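Local coordinates for protein succinylglutamate desuccinylase/aspartoacylase (Shewanella frigidimarina, PDB 3LWU) that binds a zinc ion and is probably a metal-dependent hydrolase of the succinylglutamate desuccinylase/aspartoacylase family, probably acting on ester bonds, at residues Y57-V62 and L178-A182; V129-W134 and A149-M153; G280-Y284 and K294-A298; I321-V327 and E377-V381. One frame throughout, in Å; residues are numbered along the deposited sequence. Where two conformers were deposited one is given.

Interaction 1: Y57-V62 and L178-A182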
loop_
_atom_site.group_PDB
_atom_site.type_symbol
_atom_site.label_atom_id
_atom_site.label_comp_id
_atom_site.label_asym_id
_atom_site.label_seq_id
_atom_site.Cartn_x
_atom_site.Cartn_y
_atom_site.Cartn_z
ATOM N N TYR A 57 28.309 12.311 -15.006
ATOM C CA TYR A 57 27.212 12.426 -14.025
ATOM C C TYR A 57 26.746 11.020 -13.725
ATOM O O TYR A 57 26.447 10.247 -14.635
ATOM C CB TYR A 57 26.054 13.248 -14.569
ATOM C CG TYR A 57 24.819 13.224 -13.689
ATOM C CD1 TYR A 57 24.733 14.037 -12.560
ATOM C CD2 TYR A 57 23.763 12.371 -13.958
ATOM C CE1 TYR A 57 23.648 14.033 -11.770
ATOM C CE2 TYR A 57 22.656 12.337 -13.133
ATOM C CZ TYR A 57 22.603 13.178 -12.042
ATOM O OH TYR A 57 21.507 13.193 -11.212
ATOM N N ILE A 58 26.762 10.665 -12.452
ATOM C CA ILE A 58 26.411 9.318 -12.018
ATOM C C ILE A 58 25.338 9.434 -10.965
ATOM O O ILE A 58 25.540 10.172 -10.018
ATOM C CB ILE A 58 27.614 8.624 -11.397
ATOM C CG1 ILE A 58 28.763 8.537 -12.412
ATOM C CG2 ILE A 58 27.228 7.206 -10.918
ATOM C CD1 ILE A 58 30.098 7.925 -11.826
ATOM N N GLN A 59 24.204 8.754 -11.131
ATOM C CA GLN A 59 23.130 8.776 -10.143
ATOM C C GLN A 59 22.698 7.355 -9.799
ATOM O O GLN A 59 22.896 6.452 -10.578
ATOM C CB GLN A 59 21.920 9.612 -10.583
ATOM C CG GLN A 59 21.146 9.086 -11.835
ATOM C CD GLN A 59 19.888 9.873 -12.122
ATOM O OE1 GLN A 59 19.833 11.071 -11.847
ATOM N NE2 GLN A 59 18.859 9.199 -12.668
ATOM N N ALA A 60 22.146 7.171 -8.606
ATOM C CA ALA A 60 21.597 5.891 -8.188
ATOM C C ALA A 60 20.230 6.057 -7.555
ATOM O O ALA A 60 19.921 7.139 -7.013
ATOM C CB ALA A 60 22.551 5.193 -7.154
ATOM N N ASN A 61 19.430 4.982 -7.606
ATOM C CA ASN A 61 18.321 4.754 -6.630
ATOM C C ASN A 61 17.101 5.606 -6.932
ATOM O O ASN A 61 16.307 5.891 -6.058
ATOM C CB ASN A 61 18.844 4.975 -5.197
ATOM C CG ASN A 61 18.071 4.208 -4.089
ATOM O OD1 ASN A 61 18.440 4.356 -2.928
ATOM N ND2 ASN A 61 17.054 3.383 -4.434
ATOM N N VAL A 62 16.915 5.961 -8.208
ATOM C CA VAL A 62 15.678 6.605 -8.630
ATOM C C VAL A 62 14.476 5.702 -8.401
ATOM O O VAL A 62 13.375 6.160 -8.074
ATOM C CB VAL A 62 15.746 7.042 -10.081
ATOM C CG1 VAL A 62 14.368 7.455 -10.573
ATOM C CG2 VAL A 62 16.732 8.204 -10.209
ATOM N N LEU A 178 16.953 16.180 -11.960
ATOM C CA LEU A 178 18.054 15.250 -12.224
ATOM C C LEU A 178 18.608 15.420 -13.638
ATOM O O LEU A 178 19.814 15.362 -13.849
ATOM C CB LEU A 178 17.619 13.810 -12.010
ATOM C CG LEU A 178 17.152 13.473 -10.571
ATOM C CD1 LEU A 178 16.702 12.018 -10.494
ATOM C CD2 LEU A 178 18.201 13.776 -9.478
ATOM N N GLN A 179 17.711 15.621 -14.597
ATOM C CA GLN A 179 18.041 15.657 -15.999
ATOM C C GLN A 179 18.865 16.915 -16.300
ATOM O O GLN A 179 19.809 16.874 -17.139
ATOM C CB GLN A 179 16.737 15.622 -16.822
ATOM C CG GLN A 179 16.903 15.539 -18.334
ATOM C CD GLN A 179 15.576 15.314 -19.097
ATOM O OE1 GLN A 179 14.582 14.824 -18.548
ATOM N NE2 GLN A 179 15.580 15.650 -20.378
ATOM N N ALA A 180 18.510 18.021 -15.637
ATOM C CA ALA A 180 19.229 19.299 -15.790
ATOM C C ALA A 180 20.700 19.118 -15.461
ATOM O O ALA A 180 21.554 19.645 -16.163
ATOM C CB ALA A 180 18.640 20.371 -14.899
HETATM N N MSE A 181 21.000 18.343 -14.411
HETATM C CA MSE A 181 22.400 18.012 -14.094
HETATM C C MSE A 181 23.007 17.035 -15.115
HETATM O O MSE A 181 24.146 17.228 -15.559
HETATM C CB MSE A 181 22.519 17.438 -12.690
HETATM C CG MSE A 181 22.311 18.449 -11.590
HETATM SE SE MSE A 181 22.516 17.605 -9.810
HETATM C CE MSE A 181 20.902 16.517 -9.877
ATOM N N ALA A 182 22.251 16.007 -15.505
ATOM C CA ALA A 182 22.757 14.990 -16.440
ATOM C C ALA A 182 23.152 15.618 -17.776
ATOM O O ALA A 182 24.157 15.242 -18.394
ATOM C CB ALA A 182 21.713 13.872 -16.654
#
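Tyr57, at the start of segment 57-62, lays one face of its ring against the last turn of helix 170-182. The backbone N of Ala182 sits over the ring centre, and Ala182 CB lies 3.7 Å from Tyr57 CD2. Along the CD1/CE1 flank Met181, a selenomethionine, brings CB to 3.7 Å from Tyr57 CE1; its chain then bends at SE (chi3 -69°), which returns CE to 3.6 Å from Tyr57 OH. The selenium itself stands oblique to the ring, in a Met-aromatic contact. Leu178 crosses the tyrosine tip nearly at a right angle, and its CD1 lies 3.8 Å from Val62 CG2. Leu178 CB also meets Gln59 OE1 at 3.5 Å, and that oxygen accepts from Tyr57 OH at 2.8 Å, in the carbonyl plane and on a lone pair. In the second shell Gln59 NE2 is held by Asp190 and Tyr124, so both ends of this buried amide are satisfied and its rotation is fixed. Val62 directly precedes the zinc ligand His63. Strand 56-60 lies between parallel neighbours 89-92 and 187-194; helix 170-182 covers it on one side, together with Met230 of helix 230-247, and helix 68-80 packs against Ile58 and Ala60.

Interaction 2: V129-W134 and A149-M153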
loop_
_atom_site.group_PDB
_atom_site.type_symbol
_atom_site.label_atom_id
_atom_site.label_comp_id
_atom_site.label_asym_id
_atom_site.label_seq_id
_atom_site.Cartn_x
_atom_site.Cartn_y
_atom_site.Cartn_z
ATOM N N VAL A 129 13.158 18.630 -30.178
ATOM C CA VAL A 129 13.917 19.725 -30.799
ATOM C C VAL A 129 13.573 19.800 -32.279
ATOM O O VAL A 129 13.609 18.782 -32.958
ATOM C CB VAL A 129 15.454 19.494 -30.691
ATOM C CG1 VAL A 129 16.222 20.629 -31.391
ATOM C CG2 VAL A 129 15.905 19.322 -29.218
ATOM N N ASP A 130 13.253 20.986 -32.790
ATOM C CA ASP A 130 13.113 21.143 -34.227
ATOM C C ASP A 130 14.535 21.188 -34.771
ATOM O O ASP A 130 15.209 22.231 -34.753
ATOM C CB ASP A 130 12.334 22.393 -34.582
ATOM C CG ASP A 130 12.265 22.643 -36.084
ATOM O OD1 ASP A 130 12.884 21.917 -36.913
ATOM O OD2 ASP A 130 11.571 23.603 -36.431
ATOM N N ILE A 131 14.982 20.032 -35.242
ATOM C CA ILE A 131 16.403 19.813 -35.439
ATOM C C ILE A 131 16.897 20.495 -36.697
ATOM O O ILE A 131 17.980 21.046 -36.683
ATOM C CB ILE A 131 16.785 18.301 -35.431
ATOM C CG1 ILE A 131 18.309 18.151 -35.475
ATOM C CG2 ILE A 131 16.122 17.551 -36.604
ATOM C CD1 ILE A 131 19.034 18.895 -34.344
ATOM N N GLN A 132 16.085 20.478 -37.755
ATOM C CA GLN A 132 16.416 21.163 -39.017
ATOM C C GLN A 132 16.623 22.657 -38.755
ATOM O O GLN A 132 17.569 23.262 -39.242
ATOM C CB GLN A 132 15.306 21.008 -40.082
ATOM C CG GLN A 132 14.658 19.608 -40.242
ATOM C CD GLN A 132 13.325 19.659 -41.021
ATOM O OE1 GLN A 132 12.233 19.679 -40.426
ATOM N NE2 GLN A 132 13.414 19.699 -42.353
ATOM N N ASN A 133 15.717 23.238 -37.979
ATOM C CA ASN A 133 15.755 24.659 -37.678
ATOM C C ASN A 133 16.912 25.045 -36.761
ATOM O O ASN A 133 17.640 26.013 -37.037
ATOM C CB ASN A 133 14.440 25.078 -37.022
ATOM C CG ASN A 133 14.283 26.575 -36.967
ATOM O OD1 ASN A 133 13.838 27.188 -37.935
ATOM N ND2 ASN A 133 14.668 27.180 -35.841
ATOM N N TRP A 134 17.077 24.286 -35.672
ATOM C CA TRP A 134 18.099 24.589 -34.689
ATOM C C TRP A 134 19.472 24.549 -35.357
ATOM O O TRP A 134 20.311 25.459 -35.155
ATOM C CB TRP A 134 18.040 23.635 -33.453
ATOM C CG TRP A 134 18.966 24.130 -32.366
ATOM C CD1 TRP A 134 18.639 24.956 -31.321
ATOM C CD2 TRP A 134 20.385 23.895 -32.254
ATOM N NE1 TRP A 134 19.758 25.224 -30.561
ATOM C CE2 TRP A 134 20.838 24.588 -31.114
ATOM C CE3 TRP A 134 21.307 23.139 -32.992
ATOM C CZ2 TRP A 134 22.166 24.576 -30.717
ATOM C CZ3 TRP A 134 22.635 23.124 -32.585
ATOM C CH2 TRP A 134 23.051 23.840 -31.466
ATOM N N ALA A 149 26.652 25.089 -27.520
ATOM C CA ALA A 149 25.337 25.752 -27.656
ATOM C C ALA A 149 24.180 24.783 -27.416
ATOM O O ALA A 149 23.218 25.085 -26.702
ATOM C CB ALA A 149 25.185 26.396 -29.009
ATOM N N TYR A 150 24.291 23.605 -28.011
ATOM C CA TYR A 150 23.271 22.582 -27.903
ATOM C C TYR A 150 23.069 22.139 -26.467
ATOM O O TYR A 150 21.953 21.915 -26.074
ATOM C CB TYR A 150 23.633 21.371 -28.759
ATOM C CG TYR A 150 22.480 20.472 -29.143
ATOM C CD1 TYR A 150 21.517 20.906 -30.039
ATOM C CD2 TYR A 150 22.395 19.170 -28.679
ATOM C CE1 TYR A 150 20.450 20.083 -30.425
ATOM C CE2 TYR A 150 21.330 18.330 -29.064
ATOM C CZ TYR A 150 20.370 18.805 -29.932
ATOM O OH TYR A 150 19.346 18.014 -30.348
ATOM N N ARG A 151 24.142 22.001 -25.704
ATOM C CA ARG A 151 24.056 21.623 -24.299
ATOM C C ARG A 151 23.384 22.718 -23.474
ATOM O O ARG A 151 22.541 22.410 -22.616
ATOM C CB ARG A 151 25.441 21.271 -23.714
ATOM C CG ARG A 151 25.505 21.147 -22.209
ATOM C CD ARG A 151 26.863 20.582 -21.746
ATOM N NE ARG A 151 26.984 19.138 -22.028
ATOM C CZ ARG A 151 27.688 18.601 -23.035
ATOM N NH1 ARG A 151 28.371 19.365 -23.872
ATOM N NH2 ARG A 151 27.714 17.276 -23.207
ATOM N N SER A 152 23.753 23.979 -23.708
ATOM C CA SER A 152 23.069 25.094 -23.017
ATOM C C SER A 152 21.571 25.070 -23.236
ATOM O O SER A 152 20.823 25.363 -22.309
ATOM C CB SER A 152 23.550 26.452 -23.480
ATOM O OG SER A 152 24.948 26.499 -23.370
HETATM N N MSE A 153 21.153 24.746 -24.458
HETATM C CA MSE A 153 19.740 24.711 -24.799
HETATM C C MSE A 153 19.052 23.577 -24.071
HETATM O O MSE A 153 17.961 23.780 -23.529
HETATM C CB MSE A 153 19.518 24.571 -26.305
HETATM C CG MSE A 153 18.041 24.448 -26.683
HETATM SE SE MSE A 153 17.424 22.627 -26.822
HETATM C CE MSE A 153 18.586 22.045 -28.313
#
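Trp134 and Tyr150 form a T-shaped (edge-to-face) pair that joins two consecutive helices, 131-138 and 143-160, in a helix-helix packing at the surface of the catalytic domain. The tight part lies at the six-membered ring of the indole: Tyr150 directs its CD1 edge onto that face, 3.6 Å from Trp134 CZ3, with the ring planes at 74°. The far rim of the indole is wedged against the helix backbone, where Trp134 CZ2 lies 3.6 Å from Tyr150 N, and Ala149 CB is near the same rim. Trp134 reaches this position because its CG is anti to the backbone N (chi1 -171°), which carries the indole across to the second helix. Tyr150 is the buried member of the set, and its hydroxyl is bonded to the carbonyl of Pro237, so the phenol is held at both its ring and its tip. Val129 CG2 and Ile131 CD1 come up to that tip, the former at 3.9 Å from Tyr150 OH.

The looser side, with longer contacts, belongs to Met153, a selenomethionine, and Val129, which meet tip to tip with Val129 CG2 3.9 Å from Met153 CE. On the outer side of the first helix Asp130 caps its N-terminus through a weak bond from Asn133 N. The bent chain of Met153 finishes in a CH-pi contact: CE lies over the face of the Trp134 five-membered ring, 4.2 Å from its centroid and 17° off the normal.

Interaction 3: G280-Y284 and K294-A298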
loop_
_atom_site.group_PDB
_atom_site.type_symbol
_atom_site.label_atom_id
_atom_site.label_comp_id
_atom_site.label_asym_id
_atom_site.label_seq_id
_atom_site.Cartn_x
_atom_site.Cartn_y
_atom_site.Cartn_z
ATOM N N GLY A 280 34.785 -1.714 -12.721
ATOM C CA GLY A 280 34.378 -1.711 -14.137
ATOM C C GLY A 280 34.031 -0.320 -14.640
ATOM O O GLY A 280 34.442 0.071 -15.742
ATOM N N ILE A 281 33.296 0.440 -13.827
ATOM C CA ILE A 281 33.055 1.838 -14.114
ATOM C C ILE A 281 34.373 2.604 -14.300
ATOM O O ILE A 281 34.499 3.378 -15.227
ATOM C CB ILE A 281 32.157 2.545 -13.044
ATOM C CG1 ILE A 281 30.726 1.975 -13.089
ATOM C CG2 ILE A 281 32.150 4.068 -13.285
ATOM C CD1 ILE A 281 29.749 2.496 -11.939
ATOM N N LEU A 282 35.332 2.385 -13.405
ATOM C CA LEU A 282 36.640 3.042 -13.532
ATOM C C LEU A 282 37.380 2.639 -14.794
ATOM O O LEU A 282 38.100 3.440 -15.377
ATOM C CB LEU A 282 37.507 2.763 -12.309
ATOM C CG LEU A 282 37.159 3.630 -11.097
ATOM C CD1 LEU A 282 37.828 3.062 -9.838
ATOM C CD2 LEU A 282 37.625 5.085 -11.306
ATOM N N ALA A 283 37.207 1.393 -15.210
ATOM C CA ALA A 283 37.775 0.947 -16.468
ATOM C C ALA A 283 37.221 1.829 -17.571
ATOM O O ALA A 283 37.983 2.330 -18.383
ATOM C CB ALA A 283 37.475 -0.529 -16.729
ATOM N N TYR A 284 35.911 2.057 -17.599
ATOM C CA TYR A 284 35.354 2.919 -18.661
ATOM C C TYR A 284 35.815 4.387 -18.577
ATOM O O TYR A 284 36.165 5.001 -19.613
ATOM C CB TYR A 284 33.816 2.841 -18.710
ATOM C CG TYR A 284 33.234 3.704 -19.793
ATOM C CD1 TYR A 284 33.429 3.398 -21.140
ATOM C CD2 TYR A 284 32.525 4.839 -19.486
ATOM C CE1 TYR A 284 32.908 4.193 -22.130
ATOM C CE2 TYR A 284 31.997 5.636 -20.464
ATOM C CZ TYR A 284 32.185 5.322 -21.784
ATOM O OH TYR A 284 31.673 6.152 -22.766
ATOM N N LYS A 294 45.555 4.286 -16.263
ATOM C CA LYS A 294 45.051 3.188 -17.041
ATOM C C LYS A 294 44.472 2.167 -16.081
ATOM O O LYS A 294 45.193 1.600 -15.285
ATOM C CB LYS A 294 46.159 2.553 -17.878
ATOM C CG LYS A 294 45.660 1.473 -18.852
ATOM C CD LYS A 294 46.598 1.335 -20.073
ATOM C CE LYS A 294 46.255 0.099 -20.914
ATOM N NZ LYS A 294 46.817 -1.171 -20.308
ATOM N N VAL A 295 43.163 1.965 -16.126
ATOM C CA VAL A 295 42.526 0.910 -15.366
ATOM C C VAL A 295 41.936 -0.050 -16.387
ATOM O O VAL A 295 41.093 0.345 -17.195
ATOM C CB VAL A 295 41.429 1.455 -14.502
ATOM C CG1 VAL A 295 40.718 0.284 -13.742
ATOM C CG2 VAL A 295 42.002 2.552 -13.552
ATOM N N ASN A 296 42.409 -1.289 -16.387
ATOM C CA ASN A 296 41.951 -2.278 -17.364
ATOM C C ASN A 296 40.587 -2.864 -16.989
ATOM O O ASN A 296 40.289 -3.026 -15.817
ATOM C CB ASN A 296 42.946 -3.434 -17.489
ATOM C CG ASN A 296 44.196 -3.061 -18.281
ATOM O OD1 ASN A 296 44.152 -2.269 -19.239
ATOM N ND2 ASN A 296 45.310 -3.672 -17.913
ATOM N N PRO A 297 39.768 -3.192 -18.000
ATOM C CA PRO A 297 38.499 -3.890 -17.789
ATOM C C PRO A 297 38.736 -5.272 -17.184
ATOM O O PRO A 297 39.793 -5.823 -17.372
ATOM C CB PRO A 297 37.920 -4.025 -19.201
ATOM C CG PRO A 297 39.011 -3.685 -20.158
ATOM C CD PRO A 297 40.042 -2.906 -19.417
ATOM N N ALA A 298 37.772 -5.830 -16.474
ATOM C CA ALA A 298 37.895 -7.192 -15.959
ATOM C C ALA A 298 37.856 -8.198 -17.114
ATOM O O ALA A 298 37.282 -7.918 -18.166
ATOM C CB ALA A 298 36.775 -7.495 -14.937
HETATM O O HOH W 1 40.052 0.794 -19.561
#
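Ala283 of helix 271-287 and Val295 of the following loop bring their backbones close, with CA atoms 4.9 Å apart, as the chain doubles back along the helix it has just left. The apolar contacts are few and made by small groups. Val295 stands over the backbone between Leu282 and Ala283: its CG1, turned anti to the backbone N (chi1 177°), lies 4.3 Å from Leu282 CB, and Val295 CB is 4.0 Å from Leu282 O. Ala283 CB touches Pro297 CA at 3.7 Å; the small side chain of Ala283 is consistent with so close an approach.

The polar contacts run through main-chain oxygens. Val295 O receives a CA-H...O contact from Ala283 CA, at 3.4 Å with 151° at the hydrogen. A water bridges the same oxygen to the helix, donating to Val295 O at 2.6 Å and to Ala283 O at 2.8 Å. Beyond the bridge, Ser286 OG bonds Val295 N, so both polar backbone groups of this residue have partners on the helix side. On the outer face Lys294 NZ reaches forward to donate to Asn296 OD1 at 3.1 Å, on a lone pair in the carbonyl plane.

The loop, without regular structure of its own, is held mainly through its backbone, by a bridging water and Ser286, with a CA-H...O contact and a few aliphatic contacts adding to it.

Interaction 4: I321-V327 and E377-V381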
loop_
_atom_site.group_PDB
_atom_site.type_symbol
_atom_site.label_atom_id
_atom_site.label_comp_id
_atom_site.label_asym_id
_atom_site.label_seq_id
_atom_site.Cartn_x
_atom_site.Cartn_y
_atom_site.Cartn_z
ATOM N N ILE A 321 5.115 -20.230 -7.060
ATOM C CA ILE A 321 6.178 -20.382 -7.993
ATOM C C ILE A 321 7.535 -20.737 -7.387
ATOM O O ILE A 321 8.039 -20.050 -6.482
ATOM C CB ILE A 321 6.370 -19.090 -8.792
ATOM C CG1 ILE A 321 5.057 -18.692 -9.463
ATOM C CG2 ILE A 321 7.477 -19.292 -9.889
ATOM C CD1 ILE A 321 4.609 -19.696 -10.514
ATOM N N GLU A 322 8.107 -21.816 -7.932
ATOM C CA GLU A 322 9.510 -22.123 -7.722
ATOM C C GLU A 322 10.311 -21.741 -8.972
ATOM O O GLU A 322 10.019 -22.170 -10.088
ATOM C CB GLU A 322 9.750 -23.597 -7.347
ATOM C CG GLU A 322 11.224 -23.852 -6.955
ATOM C CD GLU A 322 11.456 -25.153 -6.199
ATOM O OE1 GLU A 322 10.492 -25.769 -5.708
ATOM O OE2 GLU A 322 12.625 -25.558 -6.104
ATOM N N TYR A 323 11.305 -20.879 -8.763
ATOM C CA TYR A 323 12.120 -20.327 -9.837
ATOM C C TYR A 323 13.282 -21.277 -10.058
ATOM O O TYR A 323 14.213 -21.259 -9.297
ATOM C CB TYR A 323 12.587 -18.889 -9.492
ATOM C CG TYR A 323 11.400 -17.940 -9.391
ATOM C CD1 TYR A 323 10.827 -17.392 -10.516
ATOM C CD2 TYR A 323 10.827 -17.641 -8.159
ATOM C CE1 TYR A 323 9.722 -16.564 -10.435
ATOM C CE2 TYR A 323 9.732 -16.840 -8.070
ATOM C CZ TYR A 323 9.175 -16.303 -9.205
ATOM O OH TYR A 323 8.048 -15.514 -9.104
ATOM N N CYS A 324 13.192 -22.150 -11.053
ATOM C CA CYS A 324 14.224 -23.150 -11.297
ATOM C C CYS A 324 15.402 -22.596 -12.056
ATOM O O CYS A 324 16.518 -22.998 -11.824
ATOM C CB CYS A 324 13.664 -24.321 -12.114
ATOM S SG CYS A 324 12.310 -25.072 -11.320
ATOM N N ALA A 325 15.173 -21.714 -13.014
ATOM C CA ALA A 325 16.280 -21.275 -13.873
ATOM C C ALA A 325 17.038 -20.190 -13.161
ATOM O O ALA A 325 16.456 -19.166 -12.775
ATOM C CB ALA A 325 15.773 -20.755 -15.205
ATOM N N SER A 326 18.342 -20.377 -13.041
ATOM C CA SER A 326 19.234 -19.357 -12.466
ATOM C C SER A 326 19.412 -18.144 -13.367
ATOM O O SER A 326 19.667 -18.267 -14.564
ATOM C CB SER A 326 20.631 -19.961 -12.245
ATOM O OG SER A 326 20.584 -21.005 -11.296
ATOM N N VAL A 327 19.353 -16.960 -12.784
ATOM C CA VAL A 327 19.600 -15.745 -13.555
ATOM C C VAL A 327 21.058 -15.693 -14.008
ATOM O O VAL A 327 21.942 -16.120 -13.278
ATOM C CB VAL A 327 19.211 -14.494 -12.749
ATOM C CG1 VAL A 327 17.705 -14.492 -12.557
ATOM C CG2 VAL A 327 20.009 -14.380 -11.349
ATOM N N GLU A 377 4.371 -10.936 -14.430
ATOM C CA GLU A 377 5.681 -11.137 -15.065
ATOM C C GLU A 377 6.501 -12.128 -14.249
ATOM O O GLU A 377 6.635 -11.922 -13.064
ATOM C CB GLU A 377 6.445 -9.823 -15.104
ATOM C CG GLU A 377 7.853 -9.905 -15.741
ATOM C CD GLU A 377 8.882 -9.042 -14.982
ATOM O OE1 GLU A 377 9.243 -9.358 -13.775
ATOM O OE2 GLU A 377 9.311 -8.057 -15.579
ATOM N N LEU A 378 6.973 -13.223 -14.846
ATOM C CA LEU A 378 7.736 -14.231 -14.101
ATOM C C LEU A 378 9.208 -13.981 -14.305
ATOM O O LEU A 378 9.941 -13.886 -13.340
ATOM C CB LEU A 378 7.384 -15.677 -14.491
ATOM C CG LEU A 378 6.063 -16.267 -14.012
ATOM C CD1 LEU A 378 5.879 -17.691 -14.520
ATOM C CD2 LEU A 378 5.938 -16.179 -12.515
ATOM N N TYR A 379 9.623 -13.920 -15.571
ATOM C CA TYR A 379 10.991 -13.652 -15.965
ATOM C C TYR A 379 11.076 -12.675 -17.134
ATOM O O TYR A 379 10.152 -12.546 -17.960
ATOM C CB TYR A 379 11.704 -14.919 -16.472
ATOM C CG TYR A 379 12.313 -15.870 -15.461
ATOM C CD1 TYR A 379 11.533 -16.863 -14.846
ATOM C CD2 TYR A 379 13.695 -15.873 -15.206
ATOM C CE1 TYR A 379 12.093 -17.766 -13.952
ATOM C CE2 TYR A 379 14.263 -16.776 -14.289
ATOM C CZ TYR A 379 13.452 -17.728 -13.671
ATOM O OH TYR A 379 13.975 -18.670 -12.797
ATOM N N LYS A 380 12.246 -12.064 -17.254
ATOM C CA LYS A 380 12.692 -11.503 -18.530
ATOM C C LYS A 380 13.900 -12.296 -18.985
ATOM O O LYS A 380 14.813 -12.556 -18.179
ATOM C CB LYS A 380 13.051 -10.042 -18.405
ATOM C CG LYS A 380 11.898 -9.090 -18.115
ATOM C CD LYS A 380 12.275 -7.820 -18.791
ATOM C CE LYS A 380 11.757 -6.556 -18.220
ATOM N NZ LYS A 380 12.429 -5.547 -19.128
ATOM N N VAL A 381 13.895 -12.698 -20.254
ATOM C CA VAL A 381 14.915 -13.546 -20.791
ATOM C C VAL A 381 15.445 -12.961 -22.123
ATOM O O VAL A 381 14.698 -12.362 -22.897
ATOM C CB VAL A 381 14.387 -14.983 -21.013
ATOM C CG1 VAL A 381 13.748 -15.562 -19.708
ATOM C CG2 VAL A 381 13.419 -15.029 -22.203
#
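Tyr379 of strand 377-382 meets Tyr323 and Ala325, at the end of strand 319-323 and in the turn that follows it. Its CB leaves the strand with CG anti to the carbonyl carbon (chi1 -83°), and the ring then extends toward segment 321-327. On one flank CE1 approaches Tyr323 CD1 at 3.7 Å. The two phenols slide past one another in opposite directions, with planes at 62°, an oblique meeting in which Tyr379 CE1 lies in the plane of the Tyr323 ring, at its edge. The other flank, CE2, comes loosely to Val327 CG1. Further out, CZ passes 4.1 Å from Ala325 CB. At the tip, Tyr379 OH donates to Ala325 O at 2.5 Å, meeting the oxygen in the carbonyl plane on a lone pair, while Tyr323 CB packs against the same hydroxyl at 3.6 Å. The bond ties the phenol to the backbone of the loop two residues beyond strand 319-323.

Beside this pair, Leu378 CD2 touches Ile321 CG1, at 4.1 Å, and the outer end of Tyr323, whose hydroxyl bonds Ser369 O. Leu378 and Tyr379 both face Phe313 and form a classic beta bulge.

His366 stacks on Tyr323 and also meets the ring of Tyr379. The contact spans two layers, the strand axes 9.7 Å apart at 21° with no backbone bond between them: strand 319-323, lying between 336-341 and 371-372 in a four-stranded antiparallel sheet, packs through side chains on strand 377-382, which runs antiparallel between 310-314 and 362-366.

Overall arrangement
Interaction 1 is the core contact, about 10 Å from the chain centre and closest to the zinc; interaction 2 lies at the surface, and interactions 3 and 4 are partly buried. Interactions 1 and 2 share the neighbourhood of helix 230-247, and their helices 143-160 and 170-182 are successive in the chain. Helix 68-80 lies between interactions 1 and 3, packing on strand 56-60 and on helix 271-287. Interaction 4 stands apart in the C-terminal beta region, its centre about 44 Å from that of interaction 2. Aromatic rings carry interactions 1, 2 and 4, but only interaction 4 has a direct hydrogen bond between its segments; interaction 3 relies on backbone and water.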